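Amidase, hydantoinase/carbamoylase family (Burkholderia vietnamiensis, PDB 5I4M) probably hydrolyses N-carbamoyl-L-amino acids as a dizinc amidase of the peptidase M20 family. Local coordinates at residues A[84-98]-A[135-147]. Numbering follows the deposited sequence.
Sequences NVFMRRAGRVADAAP and IETEHPVEVVIWT
Val85 and Ile145, Met87 and Val143, and Arg89 and Val141 form the hydrogen-bonded pairs of an antiparallel ladder joining strands 85-89 and 141-145 in the zinc-binding catalytic domain of the M20 fold. Strand 85-89 continues the sheet outward to 76-79, while 141-145 runs parallel to 99-103 on its other flank. Phe86, Arg88, Glu142 and Val144 share one face. There Val144 CG1 sits over the Phe86 ring, 4.2 Å from its centroid, and the Phe86 edge meets the Trp146 face in an offset edge-to-face pair, the planes 87° apart. Trp146 in turn approaches the zinc ligand His104.

Arg88 runs extended from CG to NE, CG anti to the backbone N (chi1 177°). Its CB and CG pass Glu142 CG, CD nears Glu142 OE1, and NE and CZ lie by Pro140 CB. One face of the guanidinium rests on the CB-CG edge of Pro140, with CB over its centre and NH2 3.3 Å from CG of the proline. At the tip, NH1 forms a salt bridge to the anti lone pair of Glu142 OE1 (3.0 Å), almost exactly in the guanidinium plane. Arg202 also bridges to this oxygen, so two arginines probably offset the charge of this buried carboxylate.

The opposite face carries Met87, whose chain bends at chi3 to bring CE 3.8 Å from Ile145 CG1; helix 57-72 packs against Met87, and helix 117-132 against Val141 and Val143.

Beyond the ladder, the loops remain clasped. Arg92 grips Glu138 side-on, NE to OE2 at 2.8 Å and NH2 to OE1, both reaching the carboxylate from above its plane. His139 ND1 donates to Ala97 O (2.8 Å). Arg89 reaches Ile135 end-on: NH1 (2.9 Å) and NH2 (2.8 Å) both donate to its single carbonyl O.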
loop_
_atom_site.group_PDB
_atom_site.type_symbol
_atom_site.label_atom_id
_atom_site.label_comp_id
_atom_site.label_asym_id
_atom_site.label_seq_id
_atom_site.Cartn_x
_atom_site.Cartn_y
_atom_site.Cartn_z
ATOM N N ASN A 84 -9.238 -28.477 -6.987
ATOM C CA ASN A 84 -9.810 -28.517 -8.323
ATOM C C ASN A 84 -11.048 -29.404 -8.310
ATOM O O ASN A 84 -11.068 -30.463 -7.673
ATOM C CB ASN A 84 -8.802 -29.054 -9.346
ATOM C CG ASN A 84 -7.500 -28.272 -9.372
ATOM O OD1 ASN A 84 -7.497 -27.045 -9.397
ATOM N ND2 ASN A 84 -6.370 -28.995 -9.396
ATOM N N VAL A 85 -12.089 -28.968 -9.016
ATOM C CA VAL A 85 -13.392 -29.639 -8.995
ATOM C C VAL A 85 -13.623 -30.271 -10.360
ATOM O O VAL A 85 -13.614 -29.570 -11.378
ATOM C CB VAL A 85 -14.526 -28.659 -8.664
ATOM C CG1 VAL A 85 -15.859 -29.402 -8.602
ATOM C CG2 VAL A 85 -14.234 -27.899 -7.381
ATOM N N PHE A 86 -13.879 -31.583 -10.380
ATOM C CA PHE A 86 -14.067 -32.335 -11.615
ATOM C C PHE A 86 -15.508 -32.821 -11.688
ATOM O O PHE A 86 -15.935 -33.649 -10.879
ATOM C CB PHE A 86 -13.075 -33.492 -11.688
ATOM C CG PHE A 86 -11.641 -33.036 -11.626
ATOM C CD1 PHE A 86 -11.008 -32.842 -10.404
ATOM C CD2 PHE A 86 -10.944 -32.764 -12.791
ATOM C CE1 PHE A 86 -9.685 -32.401 -10.352
ATOM C CE2 PHE A 86 -9.628 -32.316 -12.747
ATOM C CZ PHE A 86 -8.999 -32.139 -11.534
ATOM N N MET A 87 -16.248 -32.298 -12.656
ATOM C CA MET A 87 -17.646 -32.645 -12.866
ATOM C C MET A 87 -17.720 -33.494 -14.128
ATOM O O MET A 87 -17.477 -32.997 -15.233
ATOM C CB MET A 87 -18.493 -31.378 -12.959
ATOM C CG MET A 87 -18.514 -30.580 -11.659
ATOM S SD MET A 87 -18.894 -28.818 -11.834
ATOM C CE MET A 87 -17.279 -28.146 -12.259
ATOM N N ARG A 88 -18.043 -34.773 -13.960
ATOM C CA ARG A 88 -17.840 -35.784 -14.989
ATOM C C ARG A 88 -19.169 -36.291 -15.537
ATOM O O ARG A 88 -20.045 -36.711 -14.772
ATOM C CB ARG A 88 -17.035 -36.953 -14.418
ATOM C CG ARG A 88 -16.809 -38.112 -15.352
ATOM C CD ARG A 88 -15.865 -39.081 -14.671
ATOM N NE ARG A 88 -15.704 -40.338 -15.393
ATOM C CZ ARG A 88 -14.639 -40.656 -16.123
ATOM N NH1 ARG A 88 -13.620 -39.797 -16.256
ATOM N NH2 ARG A 88 -14.597 -41.843 -16.723
ATOM N N ARG A 89 -19.306 -36.271 -16.863
ATOM C CA ARG A 89 -20.431 -36.896 -17.554
ATOM C C ARG A 89 -19.938 -38.185 -18.200
ATOM O O ARG A 89 -19.101 -38.146 -19.107
ATOM C CB ARG A 89 -21.026 -35.953 -18.604
ATOM C CG ARG A 89 -22.272 -36.512 -19.327
ATOM C CD ARG A 89 -22.713 -35.569 -20.437
ATOM N NE ARG A 89 -24.024 -35.888 -21.004
ATOM C CZ ARG A 89 -24.224 -36.655 -22.071
ATOM N NH1 ARG A 89 -23.194 -37.221 -22.699
ATOM N NH2 ARG A 89 -25.460 -36.858 -22.506
ATOM N N ALA A 90 -20.466 -39.319 -17.741
ATOM C CA ALA A 90 -19.997 -40.621 -18.204
ATOM C C ALA A 90 -20.058 -40.735 -19.724
ATOM O O ALA A 90 -20.943 -40.183 -20.379
ATOM C CB ALA A 90 -20.834 -41.737 -17.574
ATOM N N GLY A 91 -19.098 -41.474 -20.286
ATOM C CA GLY A 91 -19.145 -41.868 -21.675
ATOM C C GLY A 91 -19.560 -43.325 -21.831
ATOM O O GLY A 91 -19.837 -44.034 -20.867
ATOM N N ARG A 92 -19.593 -43.769 -23.091
ATOM C CA ARG A 92 -19.936 -45.163 -23.363
ATOM C C ARG A 92 -18.868 -46.109 -22.822
ATOM O O ARG A 92 -19.184 -47.206 -22.350
ATOM C CB ARG A 92 -20.131 -45.376 -24.865
ATOM C CG ARG A 92 -20.666 -46.754 -25.227
ATOM C CD ARG A 92 -20.610 -47.030 -26.733
ATOM N NE ARG A 92 -19.247 -47.256 -27.208
ATOM C CZ ARG A 92 -18.621 -48.428 -27.167
ATOM N NH1 ARG A 92 -19.230 -49.493 -26.667
ATOM N NH2 ARG A 92 -17.378 -48.535 -27.619
ATOM N N VAL A 93 -17.604 -45.702 -22.872
ATOM C CA VAL A 93 -16.490 -46.538 -22.437
ATOM C C VAL A 93 -16.106 -46.084 -21.038
ATOM O O VAL A 93 -15.598 -44.973 -20.853
ATOM C CB VAL A 93 -15.306 -46.456 -23.408
ATOM C CG1 VAL A 93 -14.154 -47.322 -22.916
ATOM C CG2 VAL A 93 -15.740 -46.888 -24.804
ATOM N N ALA A 94 -16.351 -46.946 -20.051
ATOM C CA ALA A 94 -16.271 -46.526 -18.655
ATOM C C ALA A 94 -14.874 -46.035 -18.285
ATOM O O ALA A 94 -14.729 -45.043 -17.560
ATOM C CB ALA A 94 -16.692 -47.678 -17.743
ATOM N N ASP A 95 -13.832 -46.708 -18.764
ATOM C CA ASP A 95 -12.480 -46.364 -18.350
ATOM C C ASP A 95 -11.745 -45.522 -19.386
ATOM O O ASP A 95 -10.519 -45.389 -19.307
ATOM C CB ASP A 95 -11.688 -47.629 -18.025
ATOM C CG ASP A 95 -11.760 -48.659 -19.120
ATOM O OD1 ASP A 95 -12.040 -48.283 -20.277
ATOM O OD2 ASP A 95 -11.534 -49.851 -18.823
ATOM N N ALA A 96 -12.460 -44.950 -20.349
ATOM C CA ALA A 96 -11.803 -44.124 -21.351
ATOM C C ALA A 96 -11.316 -42.826 -20.721
ATOM O O ALA A 96 -11.905 -42.315 -19.762
ATOM C CB ALA A 96 -12.751 -43.827 -22.514
ATOM N N ALA A 97 -10.217 -42.310 -21.254
ATOM C CA ALA A 97 -9.704 -41.032 -20.798
ATOM C C ALA A 97 -10.680 -39.922 -21.180
ATOM O O ALA A 97 -11.285 -39.968 -22.257
ATOM C CB ALA A 97 -8.325 -40.759 -21.403
ATOM N N PRO A 98 -10.873 -38.927 -20.322
ATOM C CA PRO A 98 -11.901 -37.920 -20.586
ATOM C C PRO A 98 -11.422 -36.832 -21.531
ATOM O O PRO A 98 -10.227 -36.553 -21.652
ATOM C CB PRO A 98 -12.178 -37.334 -19.195
ATOM C CG PRO A 98 -10.843 -37.448 -18.496
ATOM C CD PRO A 98 -10.270 -38.768 -18.986
ATOM N N ILE A 135 -27.154 -37.144 -26.509
ATOM C CA ILE A 135 -25.915 -37.571 -27.138
ATOM C C ILE A 135 -25.104 -38.404 -26.158
ATOM O O ILE A 135 -24.820 -37.969 -25.032
ATOM C CB ILE A 135 -25.108 -36.358 -27.621
ATOM C CG1 ILE A 135 -25.860 -35.647 -28.744
ATOM C CG2 ILE A 135 -23.705 -36.783 -28.062
ATOM C CD1 ILE A 135 -25.247 -34.323 -29.121
ATOM N N GLU A 136 -24.723 -39.596 -26.590
ATOM C CA GLU A 136 -23.766 -40.426 -25.878
ATOM C C GLU A 136 -22.401 -40.249 -26.524
ATOM O O GLU A 136 -22.272 -40.374 -27.746
ATOM C CB GLU A 136 -24.185 -41.893 -25.912
ATOM C CG GLU A 136 -23.156 -42.849 -25.332
ATOM C CD GLU A 136 -23.628 -44.298 -25.352
ATOM O OE1 GLU A 136 -23.616 -44.925 -26.436
ATOM O OE2 GLU A 136 -24.022 -44.802 -24.278
ATOM N N THR A 137 -21.396 -39.938 -25.714
ATOM C CA THR A 137 -20.023 -39.820 -26.180
ATOM C C THR A 137 -19.250 -41.100 -25.881
ATOM O O THR A 137 -19.584 -41.856 -24.967
ATOM C CB THR A 137 -19.319 -38.624 -25.527
ATOM O OG1 THR A 137 -19.283 -38.801 -24.102
ATOM C CG2 THR A 137 -20.055 -37.330 -25.855
ATOM N N GLU A 138 -18.194 -41.330 -26.665
ATOM C CA GLU A 138 -17.335 -42.487 -26.425
ATOM C C GLU A 138 -16.470 -42.270 -25.185
ATOM O O GLU A 138 -16.445 -43.104 -24.272
ATOM C CB GLU A 138 -16.466 -42.750 -27.654
ATOM C CG GLU A 138 -15.648 -44.026 -27.577
ATOM C CD GLU A 138 -16.394 -45.244 -28.106
ATOM O OE1 GLU A 138 -15.723 -46.267 -28.373
ATOM O OE2 GLU A 138 -17.638 -45.173 -28.265
ATOM N N HIS A 139 -15.766 -41.166 -25.143
ATOM C CA HIS A 139 -15.002 -40.765 -23.978
ATOM C C HIS A 139 -15.906 -40.027 -22.994
ATOM O O HIS A 139 -16.802 -39.290 -23.409
ATOM C CB HIS A 139 -13.845 -39.841 -24.379
ATOM C CG HIS A 139 -12.853 -40.468 -25.308
ATOM N ND1 HIS A 139 -11.620 -40.919 -24.883
ATOM C CD2 HIS A 139 -12.902 -40.706 -26.639
ATOM C CE1 HIS A 139 -10.954 -41.409 -25.916
ATOM N NE2 HIS A 139 -11.711 -41.294 -26.992
ATOM N N PRO A 140 -15.673 -40.172 -21.691
ATOM C CA PRO A 140 -16.349 -39.293 -20.740
ATOM C C PRO A 140 -15.949 -37.850 -21.002
ATOM O O PRO A 140 -14.907 -37.563 -21.595
ATOM C CB PRO A 140 -15.843 -39.780 -19.376
ATOM C CG PRO A 140 -14.529 -40.432 -19.677
ATOM C CD PRO A 140 -14.710 -41.066 -21.028
ATOM N N VAL A 141 -16.807 -36.939 -20.561
ATOM C CA VAL A 141 -16.584 -35.506 -20.686
ATOM C C VAL A 141 -16.569 -34.916 -19.285
ATOM O O VAL A 141 -17.369 -35.312 -18.433
ATOM C CB VAL A 141 -17.675 -34.856 -21.565
ATOM C CG1 VAL A 141 -17.670 -33.348 -21.410
ATOM C CG2 VAL A 141 -17.491 -35.263 -23.040
ATOM N N GLU A 142 -15.636 -34.000 -19.027
ATOM C CA GLU A 142 -15.554 -33.377 -17.712
ATOM C C GLU A 142 -15.485 -31.865 -17.836
ATOM O O GLU A 142 -14.896 -31.334 -18.778
ATOM C CB GLU A 142 -14.313 -33.866 -16.934
ATOM C CG GLU A 142 -14.342 -35.342 -16.568
ATOM C CD GLU A 142 -13.169 -35.748 -15.687
ATOM O OE1 GLU A 142 -13.009 -36.953 -15.419
ATOM O OE2 GLU A 142 -12.399 -34.861 -15.269
ATOM N N VAL A 143 -16.095 -31.168 -16.872
ATOM C CA VAL A 143 -15.911 -29.731 -16.674
ATOM C C VAL A 143 -15.144 -29.540 -15.375
ATOM O O VAL A 143 -15.484 -30.158 -14.361
ATOM C CB VAL A 143 -17.256 -28.985 -16.617
ATOM C CG1 VAL A 143 -17.029 -27.473 -16.580
ATOM C CG2 VAL A 143 -18.122 -29.384 -17.788
ATOM N N VAL A 144 -14.118 -28.688 -15.399
ATOM C CA VAL A 144 -13.227 -28.514 -14.260
ATOM C C VAL A 144 -13.282 -27.066 -13.794
ATOM O O VAL A 144 -13.332 -26.141 -14.616
ATOM C CB VAL A 144 -11.777 -28.923 -14.608
ATOM C CG1 VAL A 144 -10.887 -28.853 -13.373
ATOM C CG2 VAL A 144 -11.743 -30.351 -15.182
ATOM N N ILE A 145 -13.294 -26.874 -12.471
ATOM C CA ILE A 145 -12.928 -25.599 -11.860
ATOM C C ILE A 145 -11.512 -25.739 -11.318
ATOM O O ILE A 145 -11.263 -26.564 -10.429
ATOM C CB ILE A 145 -13.892 -25.194 -10.734
ATOM C CG1 ILE A 145 -15.313 -25.025 -11.274
ATOM C CG2 ILE A 145 -13.396 -23.890 -10.085
ATOM C CD1 ILE A 145 -16.378 -24.982 -10.208
ATOM N N TRP A 146 -10.590 -24.926 -11.827
ATOM C CA TRP A 146 -9.217 -24.934 -11.333
ATOM C C TRP A 146 -9.039 -23.882 -10.248
ATOM O O TRP A 146 -9.496 -22.749 -10.390
ATOM C CB TRP A 146 -8.216 -24.671 -12.461
ATOM C CG TRP A 146 -8.288 -25.668 -13.584
ATOM C CD1 TRP A 146 -8.867 -25.480 -14.808
ATOM C CD2 TRP A 146 -7.750 -27.000 -13.593
ATOM N NE1 TRP A 146 -8.732 -26.617 -15.578
ATOM C CE2 TRP A 146 -8.047 -27.561 -14.858
ATOM C CE3 TRP A 146 -7.050 -27.775 -12.658
ATOM C CZ2 TRP A 146 -7.674 -28.861 -15.207
ATOM C CZ3 TRP A 146 -6.668 -29.066 -13.013
ATOM C CH2 TRP A 146 -6.986 -29.597 -14.274
ATOM N N THR A 147 -8.324 -24.254 -9.187
ATOM C CA THR A 147 -8.183 -23.407 -8.005
ATOM C C THR A 147 -7.217 -22.244 -8.217
ATOM O O THR A 147 -6.130 -22.414 -8.778
ATOM C CB THR A 147 -7.694 -24.256 -6.834
ATOM O OG1 THR A 147 -8.702 -25.206 -6.472
ATOM C CG2 THR A 147 -7.330 -23.387 -5.620
HETATM O O HOH W 1 -20.438 -37.511 -21.927
HETATM O O HOH W 2 -22.353 -40.367 -22.884
#